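Local coordinates for protein enoyl-CoA hydratase carB homologue (Streptomyces cattleya, PDB 5O34) that is probably a crotonase-superfamily lyase of thienamycin biosynthesis, related to CarB and to the enoyl-CoA hydratases, at residues 222-225 with 231-234; 92-97 with 235-240. One frame throughout, in Å; residues are numbered along the deposited sequence.

Interaction 1 of 2, residues 222-225 with 231-234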
# COMPACT_ATOMS: atom_id res chain seq x y z
N GLU A 222 2.70 14.99 7.75
CA GLU A 222 2.90 16.42 7.61
C GLU A 222 4.27 16.83 8.13
O GLU A 222 4.82 16.19 9.03
CB GLU A 222 1.79 17.18 8.37
CG GLU A 222 1.80 18.70 8.21
CD GLU A 222 0.81 19.46 9.08
OE1 GLU A 222 -0.21 18.86 9.50
OE2 GLU A 222 1.03 20.67 9.30
N THR A 223 4.81 17.90 7.53
CA THR A 223 6.07 18.54 7.91
C THR A 223 5.78 20.00 8.32
O THR A 223 4.85 20.62 7.80
CB THR A 223 7.12 18.51 6.79
OG1 THR A 223 6.61 19.15 5.62
CG2 THR A 223 7.60 17.10 6.47
N VAL A 224 6.59 20.52 9.26
CA VAL A 224 6.56 21.90 9.75
C VAL A 224 7.98 22.32 10.11
O VAL A 224 8.85 21.47 10.29
CB VAL A 224 5.62 22.14 10.97
CG1 VAL A 224 4.16 22.20 10.57
CG2 VAL A 224 5.87 21.12 12.08
N ALA A 225 8.20 23.63 10.25
CA ALA A 225 9.47 24.18 10.69
C ALA A 225 9.60 23.86 12.19
O ALA A 225 8.59 23.91 12.90
CB ALA A 225 9.48 25.69 10.50
N ASP A 231 3.24 23.40 18.45
CA ASP A 231 2.09 24.27 18.15
C ASP A 231 1.13 23.62 17.17
O ASP A 231 -0.08 23.63 17.38
CB ASP A 231 2.58 25.61 17.57
CG ASP A 231 3.25 26.47 18.60
OD1 ASP A 231 3.00 26.25 19.79
OD2 ASP A 231 3.98 27.41 18.21
N ARG A 232 1.69 23.07 16.08
CA ARG A 232 0.93 22.38 15.05
C ARG A 232 0.34 21.08 15.63
O ARG A 232 -0.84 20.82 15.44
CB ARG A 232 1.81 22.15 13.80
CG ARG A 232 1.11 21.58 12.57
CD ARG A 232 -0.24 22.19 12.24
NE ARG A 232 -1.01 21.26 11.40
CZ ARG A 232 -2.33 21.22 11.32
NH1 ARG A 232 -3.07 22.05 12.05
NH2 ARG A 232 -2.93 20.35 10.52
N ALA A 233 1.14 20.35 16.43
CA ALA A 233 0.70 19.12 17.10
C ALA A 233 -0.54 19.35 17.97
O ALA A 233 -1.53 18.64 17.83
CB ALA A 233 1.83 18.53 17.93
N LEU A 234 -0.51 20.42 18.80
CA LEU A 234 -1.61 20.78 19.69
C LEU A 234 -2.79 21.40 18.95
O LEU A 234 -3.93 21.17 19.35
CB LEU A 234 -1.13 21.65 20.85
CG LEU A 234 0.09 21.11 21.61
CD1 LEU A 234 0.62 22.12 22.58
CD2 LEU A 234 -0.18 19.76 22.27
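Glu222, on the edge strand 222-224, and Arg232, on the helix 229-242 that follows it, meet through a salt bridge whose two side chains cross at about a right angle. The arginine grips side-on, with NE and NH2. Its NE sits 3.0 Å from Glu222 OE2, while Glu222 OE1 accepts both NE of Arg232, at 3.2 Å, and Arg232 NH2, at 3.3 Å. The straightest of these three bonds, NE to OE1, has an N-H...O angle of 156°. Both oxygens offer their syn lone pairs; OE1 lies practically in the guanidinium plane, whereas OE2 is tilted out of it, in keeping with carboxylate and guanidinium planes 40° apart. NE is therefore shared between two acceptors, and turning either flat group would probably weaken part of the grip.

Nearer the helix backbone, at the root of the arginine, Val224 CG1 lies 3.7 Å from Arg232 CG. Two chain shapes bring the ions together. Glu222 runs fully extended from the strand, with CG anti to the backbone N, while Arg232 bends at chi2 (43°), which brings the NE and NH2 edge of its guanidinium round to the carboxylate.

Tyr163 OH adds a further hydrogen bond to Glu222 OE1, fixing the carboxylate from the adjacent strand 163-167. On that strand Leu165 touches Glu222, Val224 and Arg232, and Gly166 makes backbone hydrogen bonds with Glu222 and Val224. The bridge lies at the protein surface, where partial solvent access would be expected to soften its electrostatic strength. A short connection carries the chain from the last strand of the sheet into a helix that packs back across it, in the alpha/beta core of a crotonase-like fold.

Interaction 2 of 2, residues 92-97 with 235-240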
# COMPACT_ATOMS: atom_id res chain seq x y z
N CYS A 92 -7.92 13.05 22.43
CA CYS A 92 -6.74 12.94 21.58
C CYS A 92 -5.47 12.84 22.42
O CYS A 92 -5.38 13.46 23.47
CB CYS A 92 -6.65 14.08 20.57
SG CYS A 92 -5.58 13.73 19.15
N VAL A 93 -4.49 12.05 21.93
CA VAL A 93 -3.19 11.82 22.57
C VAL A 93 -2.07 12.36 21.66
O VAL A 93 -2.11 12.15 20.45
CB VAL A 93 -2.96 10.31 22.86
CG1 VAL A 93 -1.66 10.07 23.61
CG2 VAL A 93 -4.14 9.69 23.61
N VAL A 94 -1.07 13.04 22.25
CA VAL A 94 0.10 13.56 21.54
C VAL A 94 1.35 12.95 22.19
O VAL A 94 1.63 13.23 23.35
CB VAL A 94 0.16 15.12 21.48
CG1 VAL A 94 1.42 15.60 20.76
CG2 VAL A 94 -1.08 15.70 20.82
N LEU A 95 2.07 12.11 21.43
CA LEU A 95 3.34 11.51 21.82
C LEU A 95 4.42 12.44 21.31
O LEU A 95 4.45 12.77 20.12
CB LEU A 95 3.51 10.12 21.20
CG LEU A 95 3.31 8.92 22.11
CD1 LEU A 95 3.48 7.63 21.33
CD2 LEU A 95 4.28 8.95 23.30
N TYR A 96 5.28 12.90 22.22
CA TYR A 96 6.29 13.90 21.91
C TYR A 96 7.65 13.53 22.50
O TYR A 96 7.74 13.15 23.68
CB TYR A 96 5.77 15.25 22.41
CG TYR A 96 6.66 16.45 22.22
CD1 TYR A 96 7.00 16.91 20.95
CD2 TYR A 96 7.06 17.22 23.31
CE1 TYR A 96 7.79 18.04 20.77
CE2 TYR A 96 7.83 18.37 23.15
CZ TYR A 96 8.20 18.77 21.88
OH TYR A 96 8.98 19.89 21.71
N GLY A 97 8.67 13.59 21.66
CA GLY A 97 10.05 13.26 22.03
C GLY A 97 10.77 14.31 22.84
O GLY A 97 11.68 13.99 23.60
N GLU A 235 -2.53 22.13 17.85
CA GLU A 235 -3.59 22.70 17.01
C GLU A 235 -4.37 21.55 16.36
O GLU A 235 -5.60 21.55 16.40
CB GLU A 235 -3.03 23.65 15.93
CG GLU A 235 -4.10 24.25 15.03
CD GLU A 235 -3.65 25.18 13.92
OE1 GLU A 235 -2.43 25.43 13.79
OE2 GLU A 235 -4.54 25.68 13.19
N LEU A 236 -3.64 20.55 15.82
CA LEU A 236 -4.27 19.37 15.22
C LEU A 236 -4.99 18.53 16.28
O LEU A 236 -6.11 18.07 16.03
CB LEU A 236 -3.27 18.53 14.40
CG LEU A 236 -3.79 17.20 13.79
CD1 LEU A 236 -4.92 17.44 12.78
CD2 LEU A 236 -2.67 16.44 13.17
N ALA A 237 -4.37 18.36 17.47
CA ALA A 237 -4.98 17.63 18.59
C ALA A 237 -6.31 18.28 19.00
O ALA A 237 -7.28 17.57 19.26
CB ALA A 237 -4.03 17.59 19.77
N ARG A 238 -6.35 19.63 18.99
CA ARG A 238 -7.53 20.45 19.29
C ARG A 238 -8.64 20.20 18.26
O ARG A 238 -9.79 20.02 18.66
CB ARG A 238 -7.14 21.94 19.32
CG ARG A 238 -7.70 22.70 20.51
CD ARG A 238 -6.94 23.99 20.78
NE ARG A 238 -5.69 23.77 21.51
CZ ARG A 238 -4.50 24.23 21.13
NH1 ARG A 238 -4.38 24.94 20.01
NH2 ARG A 238 -3.43 23.99 21.87
N THR A 239 -8.29 20.14 16.95
CA THR A 239 -9.24 19.85 15.87
C THR A 239 -9.86 18.44 16.05
O THR A 239 -11.09 18.30 16.02
CB THR A 239 -8.56 20.02 14.49
OG1 THR A 239 -8.09 21.37 14.36
CG2 THR A 239 -9.50 19.68 13.32
N ILE A 240 -9.00 17.41 16.28
CA ILE A 240 -9.44 16.03 16.51
C ILE A 240 -10.34 15.96 17.74
O ILE A 240 -11.42 15.38 17.67
CB ILE A 240 -8.27 15.00 16.56
CG1 ILE A 240 -7.39 15.07 15.28
CG2 ILE A 240 -8.82 13.59 16.77
CD1 ILE A 240 -6.04 14.32 15.34
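With chi1 at -160° the sulfur of Cys92 swings away from the backbone N and out to Ile240; on Val94 the branch anti to the carbonyl carbon, CG2, is the one that reaches Ala237. The sulfur of Cys92 lies 3.9 Å from Ile240 CD1 and 4.2 Å from Ala237 CB, while Cys92 CB lies 3.8 Å from the carbonyl O of Ala237. Val94 CG2 comes within 3.7 Å of Ala237 CB, so the small alanine is touched by two strand residues and helix and sheet approach closely: the axes of strand 92-96 and helix 235-240 pass 8.3 Å apart, running nearly antiparallel at 161°.

The neighbouring strands enlarge the same apolar patch, Ile55 touching Ala237 and Ile143 touching both Cys92 and Ile240. Leu204 of the second subunit packs on Ile240, and Thr205 of that subunit on Leu236, so a second subunit borders this patch along the helix. Every residue that touches across this contact is buried, and methyl groups and a sulfur do nearly all the work, which implies cohesion by dispersion and exclusion of water, with fit of shape taking the place of directed polar bonds.

How the interactions relate
Both interactions pin helix 229-242 to the same six-stranded sheet, at different strands. Interaction 1 ties an early turn of the helix to the edge strand 222-224 at the surface, mainly through charge; interaction 2 seats later turns on the more central strand 92-96, in the buried core, almost wholly through apolar groups. In sequence, interaction 1 is local and nested within the long loop that interaction 2 closes. Their centres are about 10 Å apart, and they meet where Ala233 CB of the first packs 4.1 Å from Val94 CG1 of the second. A second subunit reaches interaction 2, whereas no other chain of the assembly touches the segments of interaction 1.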